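Local coordinates for protein polyphosphate kinase (Porphyromonas gingivalis, PDB 2O8R) that probably catalyses the reversible transfer of the terminal phosphate of ATP onto a growing polyphosphate chain, with magnesium as cofactor, at residues Trp17-Glu22 against Val587-Asp592; His329-Pro334 against Val357-Met362; Ala656-Ile659 against Asn665-Lys668. The protein carries 3 engineered substitutions. All coordinates share one frame; numbering follows the deposited sequence.

Contact 1: residues Trp17-Glu22 against Val587-Asp592; sequences WLSFNE and VTRLVD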
loop_
_atom_site.group_PDB
_atom_site.type_symbol
_atom_site.label_atom_id
_atom_site.label_comp_id
_atom_site.label_asym_id
_atom_site.label_seq_id
_atom_site.Cartn_x
_atom_site.Cartn_y
_atom_site.Cartn_z
ATOM N N TRP A 17 23.402 -9.757 20.215
ATOM C CA TRP A 17 22.100 -9.479 19.613
ATOM C C TRP A 17 21.009 -10.273 20.294
ATOM O O TRP A 17 19.979 -9.722 20.654
ATOM C CB TRP A 17 22.064 -9.764 18.119
ATOM C CG TRP A 17 20.768 -9.322 17.506
ATOM C CD1 TRP A 17 20.489 -8.088 16.984
ATOM C CD2 TRP A 17 19.572 -10.095 17.364
ATOM N NE1 TRP A 17 19.203 -8.049 16.523
ATOM C CE2 TRP A 17 18.614 -9.267 16.742
ATOM C CE3 TRP A 17 19.216 -11.408 17.705
ATOM C CZ2 TRP A 17 17.319 -9.706 16.449
ATOM C CZ3 TRP A 17 17.938 -11.844 17.410
ATOM C CH2 TRP A 17 16.998 -10.989 16.789
ATOM N N LEU A 18 21.244 -11.570 20.464
ATOM C CA LEU A 18 20.267 -12.457 21.084
ATOM C C LEU A 18 19.893 -11.994 22.483
ATOM O O LEU A 18 18.762 -12.167 22.928
ATOM C CB LEU A 18 20.770 -13.906 21.070
ATOM C CG LEU A 18 20.689 -14.559 19.680
ATOM C CD1 LEU A 18 21.489 -15.854 19.594
ATOM C CD2 LEU A 18 19.237 -14.792 19.259
ATOM N N SER A 19 20.846 -11.358 23.149
ATOM C CA SER A 19 20.620 -10.751 24.451
ATOM C C SER A 19 19.573 -9.644 24.364
ATOM O O SER A 19 18.720 -9.500 25.245
ATOM C CB SER A 19 21.940 -10.185 24.979
ATOM O OG SER A 19 21.799 -9.697 26.293
ATOM N N PHE A 20 19.654 -8.866 23.288
ATOM C CA PHE A 20 18.713 -7.788 23.023
ATOM C C PHE A 20 17.315 -8.355 22.809
ATOM O O PHE A 20 16.342 -7.853 23.374
ATOM C CB PHE A 20 19.196 -6.965 21.825
ATOM C CG PHE A 20 18.110 -6.265 21.075
ATOM C CD1 PHE A 20 17.435 -5.187 21.642
ATOM C CD2 PHE A 20 17.783 -6.660 19.778
ATOM C CE1 PHE A 20 16.432 -4.528 20.944
ATOM C CE2 PHE A 20 16.781 -6.012 19.065
ATOM C CZ PHE A 20 16.104 -4.943 19.646
ATOM N N ASN A 21 17.208 -9.422 22.030
ATOM C CA ASN A 21 15.894 -9.984 21.785
ATOM C C ASN A 21 15.327 -10.674 23.019
ATOM O O ASN A 21 14.111 -10.716 23.193
ATOM C CB ASN A 21 15.854 -10.871 20.543
ATOM C CG ASN A 21 14.656 -10.570 19.655
ATOM O OD1 ASN A 21 14.155 -9.441 19.616
ATOM N ND2 ASN A 21 14.189 -11.578 18.937
ATOM N N GLU A 22 16.205 -11.168 23.891
ATOM C CA GLU A 22 15.791 -11.628 25.222
ATOM C C GLU A 22 15.091 -10.502 26.006
ATOM O O GLU A 22 14.047 -10.720 26.619
ATOM C CB GLU A 22 16.995 -12.147 26.002
ATOM C CG GLU A 22 16.741 -12.420 27.482
ATOM C CD GLU A 22 16.794 -13.901 27.863
ATOM O OE1 GLU A 22 16.792 -14.181 29.084
ATOM O OE2 GLU A 22 16.842 -14.781 26.966
ATOM N N VAL A 587 27.016 -0.040 31.764
ATOM C CA VAL A 587 26.277 -0.279 30.535
ATOM C C VAL A 587 24.786 -0.434 30.809
ATOM O O VAL A 587 24.339 -1.370 31.491
ATOM C CB VAL A 587 26.799 -1.519 29.808
ATOM C CG1 VAL A 587 25.934 -1.831 28.600
ATOM C CG2 VAL A 587 28.241 -1.305 29.392
ATOM N N THR A 588 24.019 0.496 30.261
ATOM C CA THR A 588 22.582 0.473 30.416
ATOM C C THR A 588 21.901 0.205 29.084
ATOM O O THR A 588 22.153 0.888 28.093
ATOM C CB THR A 588 22.082 1.787 31.011
ATOM O OG1 THR A 588 22.718 1.984 32.281
ATOM C CG2 THR A 588 20.566 1.769 31.189
ATOM N N ARG A 589 21.064 -0.820 29.066
ATOM C CA ARG A 589 20.150 -1.026 27.968
ATOM C C ARG A 589 18.755 -0.579 28.391
ATOM O O ARG A 589 18.176 -1.113 29.340
ATOM C CB ARG A 589 20.127 -2.483 27.574
ATOM C CG ARG A 589 18.972 -2.872 26.701
ATOM C CD ARG A 589 19.039 -4.354 26.442
ATOM N NE ARG A 589 20.110 -4.636 25.505
ATOM C CZ ARG A 589 20.798 -5.767 25.465
ATOM N NH1 ARG A 589 20.533 -6.740 26.322
ATOM N NH2 ARG A 589 21.757 -5.917 24.563
ATOM N N LEU A 590 18.235 0.421 27.687
ATOM C CA LEU A 590 16.876 0.877 27.902
ATOM C C LEU A 590 15.989 0.419 26.755
ATOM O O LEU A 590 16.194 0.823 25.609
ATOM C CB LEU A 590 16.832 2.402 28.028
ATOM C CG LEU A 590 15.429 2.960 28.274
ATOM C CD1 LEU A 590 14.841 2.393 29.562
ATOM C CD2 LEU A 590 15.443 4.492 28.284
ATOM N N VAL A 591 15.026 -0.436 27.080
ATOM C CA VAL A 591 13.979 -0.886 26.158
ATOM C C VAL A 591 12.629 -0.623 26.826
ATOM O O VAL A 591 12.405 -1.015 27.974
ATOM C CB VAL A 591 14.115 -2.389 25.838
ATOM C CG1 VAL A 591 12.798 -2.987 25.317
ATOM C CG2 VAL A 591 15.238 -2.613 24.863
ATOM N N ASP A 592 11.753 0.060 26.099
ATOM C CA ASP A 592 10.429 0.437 26.561
ATOM C C ASP A 592 9.560 0.513 25.290
ATOM O O ASP A 592 9.973 0.038 24.224
ATOM C CB ASP A 592 10.516 1.794 27.263
ATOM C CG ASP A 592 9.395 2.039 28.285
ATOM O OD1 ASP A 592 8.422 1.260 28.364
ATOM O OD2 ASP A 592 9.486 3.049 29.022
#

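Contact 2: residues His329-Pro334 against Val357-Met362; sequences HLEQAP and VVRLLM. With SO4 (sulfate ion), chain I.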
loop_
_atom_site.group_PDB
_atom_site.type_symbol
_atom_site.label_atom_id
_atom_site.label_comp_id
_atom_site.label_asym_id
_atom_site.label_seq_id
_atom_site.Cartn_x
_atom_site.Cartn_y
_atom_site.Cartn_z
ATOM N N HIS A 329 7.469 28.820 21.974
ATOM C CA HIS A 329 8.394 29.807 21.438
ATOM C C HIS A 329 8.350 29.846 19.921
ATOM O O HIS A 329 8.058 30.890 19.326
ATOM C CB HIS A 329 9.802 29.468 21.885
ATOM C CG HIS A 329 10.593 30.656 22.309
ATOM N ND1 HIS A 329 10.710 31.034 23.630
ATOM C CD2 HIS A 329 11.298 31.562 21.590
ATOM C CE1 HIS A 329 11.462 32.118 23.705
ATOM N NE2 HIS A 329 11.831 32.459 22.482
ATOM N N LEU A 330 8.627 28.700 19.302
ATOM C CA LEU A 330 8.476 28.547 17.855
ATOM C C LEU A 330 7.106 28.991 17.365
ATOM O O LEU A 330 7.005 29.723 16.379
ATOM C CB LEU A 330 8.686 27.098 17.438
ATOM C CG LEU A 330 9.967 26.734 16.709
ATOM C CD1 LEU A 330 9.709 25.472 15.951
ATOM C CD2 LEU A 330 10.380 27.830 15.755
ATOM N N GLU A 331 6.059 28.552 18.063
ATOM C CA GLU A 331 4.687 28.835 17.656
ATOM C C GLU A 331 4.358 30.320 17.691
ATOM O O GLU A 331 3.490 30.780 16.959
ATOM C CB GLU A 331 3.692 28.071 18.527
ATOM C CG GLU A 331 3.718 26.564 18.350
ATOM C CD GLU A 331 3.254 26.103 16.982
ATOM O OE1 GLU A 331 2.497 26.831 16.307
ATOM O OE2 GLU A 331 3.640 24.993 16.585
ATOM N N GLN A 332 5.055 31.076 18.532
ATOM C CA GLN A 332 4.715 32.482 18.681
ATOM C C GLN A 332 5.631 33.423 17.898
ATOM O O GLN A 332 5.504 34.643 18.001
ATOM C CB GLN A 332 4.555 32.878 20.165
ATOM C CG GLN A 332 5.805 32.794 21.054
ATOM C CD GLN A 332 5.466 32.652 22.546
ATOM O OE1 GLN A 332 4.453 32.044 22.918
ATOM N NE2 GLN A 332 6.325 33.200 23.400
ATOM N N ALA A 333 6.544 32.851 17.116
ATOM C CA ALA A 333 7.334 33.620 16.147
ATOM C C ALA A 333 6.468 33.985 14.918
ATOM O O ALA A 333 5.442 33.352 14.672
ATOM C CB ALA A 333 8.581 32.834 15.737
ATOM N N PRO A 334 6.859 35.028 14.157
ATOM C CA PRO A 334 6.048 35.447 13.004
ATOM C C PRO A 334 5.947 34.392 11.912
ATOM O O PRO A 334 4.944 34.330 11.204
ATOM C CB PRO A 334 6.798 36.666 12.473
ATOM C CG PRO A 334 8.179 36.525 12.992
ATOM C CD PRO A 334 8.042 35.890 14.331
ATOM N N VAL A 357 9.164 19.643 10.597
ATOM C CA VAL A 357 9.956 19.450 9.386
ATOM C C VAL A 357 9.152 19.822 8.131
ATOM O O VAL A 357 9.604 20.638 7.314
ATOM C CB VAL A 357 10.524 18.007 9.300
ATOM C CG1 VAL A 357 11.186 17.745 7.944
ATOM C CG2 VAL A 357 11.506 17.757 10.447
ATOM N N VAL A 358 7.953 19.258 7.999
ATOM C CA VAL A 358 7.135 19.492 6.806
ATOM C C VAL A 358 6.530 20.914 6.748
ATOM O O VAL A 358 6.523 21.539 5.694
ATOM C CB VAL A 358 6.060 18.402 6.631
ATOM C CG1 VAL A 358 5.133 18.369 7.828
ATOM C CG2 VAL A 358 5.273 18.612 5.344
ATOM N N ARG A 359 6.047 21.412 7.886
ATOM C CA ARG A 359 5.639 22.809 8.060
ATOM C C ARG A 359 6.714 23.791 7.577
ATOM O O ARG A 359 6.431 24.742 6.836
ATOM C CB ARG A 359 5.411 23.077 9.538
ATOM C CG ARG A 359 4.096 23.681 9.853
ATOM C CD ARG A 359 3.336 22.740 10.737
ATOM N NE ARG A 359 3.335 23.076 12.169
ATOM C CZ ARG A 359 3.466 24.289 12.706
ATOM N NH1 ARG A 359 3.422 24.420 14.019
ATOM N NH2 ARG A 359 3.618 25.374 11.961
ATOM N N LEU A 360 7.947 23.550 8.022
ATOM C CA LEU A 360 9.087 24.341 7.617
ATOM C C LEU A 360 9.280 24.225 6.118
ATOM O O LEU A 360 9.392 25.228 5.416
ATOM C CB LEU A 360 10.350 23.881 8.344
ATOM C CG LEU A 360 11.461 24.913 8.207
ATOM C CD1 LEU A 360 11.067 26.153 8.986
ATOM C CD2 LEU A 360 12.768 24.367 8.715
ATOM N N LEU A 361 9.294 22.992 5.631
ATOM C CA LEU A 361 9.387 22.753 4.198
ATOM C C LEU A 361 8.309 23.502 3.429
ATOM O O LEU A 361 8.586 24.063 2.373
ATOM C CB LEU A 361 9.336 21.261 3.883
ATOM C CG LEU A 361 10.653 20.532 4.164
ATOM C CD1 LEU A 361 10.477 19.043 3.968
ATOM C CD2 LEU A 361 11.771 21.068 3.284
HETATM N N MSE A 362 7.098 23.540 3.973
HETATM C CA MSE A 362 5.993 24.242 3.321
HETATM C C MSE A 362 6.167 25.753 3.344
HETATM O O MSE A 362 5.853 26.423 2.362
HETATM C CB MSE A 362 4.659 23.864 3.946
HETATM C CG MSE A 362 4.177 22.484 3.574
HETATM SE SE MSE A 362 2.473 22.087 4.431
HETATM C CE MSE A 362 3.036 21.499 6.185
HETATM S S SO4 I . 0.675 21.125 14.168
HETATM O O1 SO4 I . -0.059 22.304 14.621
HETATM O O2 SO4 I . 1.014 20.274 15.308
HETATM O O3 SO4 I . -0.152 20.359 13.242
HETATM O O4 SO4 I . 1.893 21.553 13.500
#

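Contact 3: residues Ala656-Ile659 against Asn665-Lys668; sequences ACRI and NIYK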
loop_
_atom_site.group_PDB
_atom_site.type_symbol
_atom_site.label_atom_id
_atom_site.label_comp_id
_atom_site.label_asym_id
_atom_site.label_seq_id
_atom_site.Cartn_x
_atom_site.Cartn_y
_atom_site.Cartn_z
ATOM N N ALA A 656 14.750 0.220 32.616
ATOM C CA ALA A 656 16.192 0.132 32.364
ATOM C C ALA A 656 16.784 -1.142 32.887
ATOM O O ALA A 656 16.428 -1.614 33.975
ATOM C CB ALA A 656 16.938 1.317 32.973
ATOM N N CYS A 657 17.700 -1.719 32.116
ATOM C CA CYS A 657 18.430 -2.902 32.555
ATOM C C CYS A 657 19.936 -2.700 32.420
ATOM O O CYS A 657 20.408 -2.111 31.447
ATOM C CB CYS A 657 17.993 -4.130 31.753
ATOM S SG CYS A 657 16.375 -4.788 32.220
ATOM N N ARG A 658 20.686 -3.189 33.402
ATOM C CA ARG A 658 22.126 -3.148 33.343
ATOM C C ARG A 658 22.534 -4.492 32.793
ATOM O O ARG A 658 21.843 -5.490 32.995
ATOM C CB ARG A 658 22.760 -2.848 34.707
ATOM C CG ARG A 658 22.705 -3.983 35.685
ATOM C CD ARG A 658 23.374 -3.635 37.007
ATOM N NE ARG A 658 22.952 -4.584 38.039
ATOM C CZ ARG A 658 23.566 -5.740 38.288
ATOM N NH1 ARG A 658 24.661 -6.086 37.605
ATOM N NH2 ARG A 658 23.094 -6.544 39.233
ATOM N N ILE A 659 23.619 -4.480 32.035
ATOM C CA ILE A 659 24.168 -5.672 31.422
ATOM C C ILE A 659 25.317 -6.182 32.282
ATOM O O ILE A 659 26.119 -5.398 32.814
ATOM C CB ILE A 659 24.704 -5.351 30.002
ATOM C CG1 ILE A 659 23.619 -4.684 29.150
ATOM C CG2 ILE A 659 25.235 -6.598 29.320
ATOM C CD1 ILE A 659 22.365 -5.502 28.997
ATOM N N ASN A 665 20.323 -9.404 31.131
ATOM C CA ASN A 665 19.540 -8.199 31.290
ATOM C C ASN A 665 19.044 -8.138 32.731
ATOM O O ASN A 665 18.175 -8.915 33.147
ATOM C CB ASN A 665 18.382 -8.210 30.305
ATOM C CG ASN A 665 18.831 -8.025 28.857
ATOM O OD1 ASN A 665 19.307 -6.953 28.481
ATOM N ND2 ASN A 665 18.643 -9.060 28.029
ATOM N N ILE A 666 19.639 -7.240 33.505
ATOM C CA ILE A 666 19.283 -7.095 34.904
ATOM C C ILE A 666 18.552 -5.765 35.128
ATOM O O ILE A 666 19.124 -4.697 34.906
ATOM C CB ILE A 666 20.541 -7.161 35.814
ATOM C CG1 ILE A 666 21.473 -8.306 35.411
ATOM C CG2 ILE A 666 20.140 -7.366 37.224
ATOM C CD1 ILE A 666 20.859 -9.662 35.564
ATOM N N TYR A 667 17.289 -5.847 35.550
ATOM C CA TYR A 667 16.470 -4.667 35.852
ATOM C C TYR A 667 17.075 -3.852 36.977
ATOM O O TYR A 667 17.403 -4.380 38.042
ATOM C CB TYR A 667 15.046 -5.048 36.288
ATOM C CG TYR A 667 14.059 -5.384 35.201
ATOM C CD1 TYR A 667 13.500 -4.391 34.392
ATOM C CD2 TYR A 667 13.648 -6.698 35.009
ATOM C CE1 TYR A 667 12.577 -4.714 33.395
ATOM C CE2 TYR A 667 12.728 -7.030 34.012
ATOM C CZ TYR A 667 12.196 -6.040 33.213
ATOM O OH TYR A 667 11.282 -6.395 32.240
ATOM N N LYS A 668 17.178 -2.553 36.749
ATOM C CA LYS A 668 17.703 -1.641 37.747
ATOM C C LYS A 668 16.654 -1.181 38.765
ATOM O O LYS A 668 16.622 -0.007 39.131
ATOM C CB LYS A 668 18.350 -0.467 37.030
ATOM C CG LYS A 668 19.408 -0.959 36.043
ATOM C CD LYS A 668 19.874 0.115 35.081
ATOM C CE LYS A 668 20.542 1.246 35.815
ATOM N NZ LYS A 668 21.250 2.118 34.837
#

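Contact 1: residues Trp17-Glu22 against Val587-Asp592
The guanidinium of R589 lies flat against the backbone of helix 13-29, with F20 CA on one of its faces, 3.7 Å above the plane and over its centre. At its edge, S19 OG accepts a hydrogen bond from R589 NH1 (3.2 Å, N-H...O angle 168°), the oxygen sitting only 6° out of the guanidinium plane. The outer part of F20 turns elsewhere: only its CB borders the guanidinium, 3.9 Å from R589 NH2, while the ring edges over one face of the W17 indole, F20 CD2 standing 3.8 Å above its plane toward the rim, and also meets R570. R589 leaves strand 585-589 extended and bends at chi3 (-74°), which lays the planar head along the helix.

The remaining donors of the head are used outside the two segments. NE bonds to R570 O, NH2 to G571 O, and NH1 also to N665 OD1, so the group is held at all three nitrogens. S19 OG in turn bonds to L663 O, and S19 O to N665 ND2. The contact therefore ties the N-terminal domain to the sheet of the second C-terminal domain, of the phospholipase D clan, beside R570 and N48, both predicted to bind ATP. The hydrogen-bond partners named here for this buried guanidinium are neutral oxygens, which suggests that its positive charge is spread over carbonyl, amide and hydroxyl dipoles.

Contact 2: residues His329-Pro334 against Val357-Met362
E331 and R359 join two helices whose backbones stay far apart, and one salt bridge, OE2 of E331 to NH1 of R359 at 2.6 Å, carries the whole contact. The carboxylate comes to the edge of the guanidinium, near its plane, with the two planes 44° apart and the side chains crossing at about a right angle. The second carboxylate oxygen is less engaged, E331 OE1 standing 3.5 Å from R359 NH1. E331 OE2 also bonds to the hydroxyl of Y356, so a neighbour from the helix of R359 helps to hold the acid. E331 reaches over by a bend at chi2 (-67°), and R359 arrives with two bends, at chi2 and chi3.

The helix of R359, residues 355-365, belongs to the first C-terminal domain, of the phospholipase D clan, and follows strand 345-349. Helix 328-331 reaches it from just upstream in the chain, and the intervening helix 336-342 supplies apolar packing: L336 touches both L330 and the R359 side chain, and M337 touches L360.

The rest of the interface is loose. The nearest CA atoms, those of E331 and R359, are 11.4 Å apart, and the two segments bury only 67 Å² between them. A sulfate ion, probably from the crystallisation liquor, sits at the guanidinium edge, where its O4 is placed to accept a hydrogen bond from R359 NE; at 2.5 Å this NE to O4 distance is shorter than expected, and the detailed geometry is doubtful. E331 and R359 are both partly exposed. Q395 of the second subunit also packs against V358 and R359.

Contact 3: residues Ala656-Ile659 against Asn665-Lys668
C657 and Y667 face each other in a beta hairpin, strands 657-659 and 665-667, that forms the outer edge of the nine-stranded sheet of the second C-terminal domain. The strands run antiparallel: R658 and I666 form the hydrogen-bonded pair, R658 N to I666 O at 2.6 Å and I666 N to R658 O at 2.9 Å, flanked by the non-hydrogen-bonded pairs C657-Y667 and I659-N665. Beyond the strands, K668 N extends the pairing to A656 O at 3.0 Å.

Side-chain packing divides between the two faces. On that of R658 and I666, the guanidinium is covered on one face by the isoleucine, whose CG2 lies 3.7 Å from R658 NH2. The aliphatic part of K668 runs alongside, its CD 3.8 Å from A656 CB, before the amine reaches T588 OG1 on strand 585-589. On the other face, C657, N665 and Y667 all meet R23 of helix 13-29, and I659 lies beside N665, pointing the same way.

The sulfur-aromatic contact is on this side. With its sulfur anti to the carbonyl carbon (chi1 -75°), C657 sets SG over the Y667 ring, 3.9 Å from the centroid and 23° off the ring normal.

In the fold
Contacts 1 and 3 form one continuous region, their centres 8 Å apart. Strand 585-589 pairs with strand 657-659, R589 N bonding to C657 O at 2.8 Å, and N665 of contact 3 probably helps to position R589 of contact 1. R570 and N48, both predicted to bind ATP, lie nearer contact 1: the side chain of F20 is about 3 Å and 4 Å from theirs, that of N665 about 9 Å and 12 Å. Contact 2 is remote, its centre about 37 Å from that of contact 1 and about 40 Å from that of contact 3; it sits at the surface, near the second subunit and away from the predicted sites.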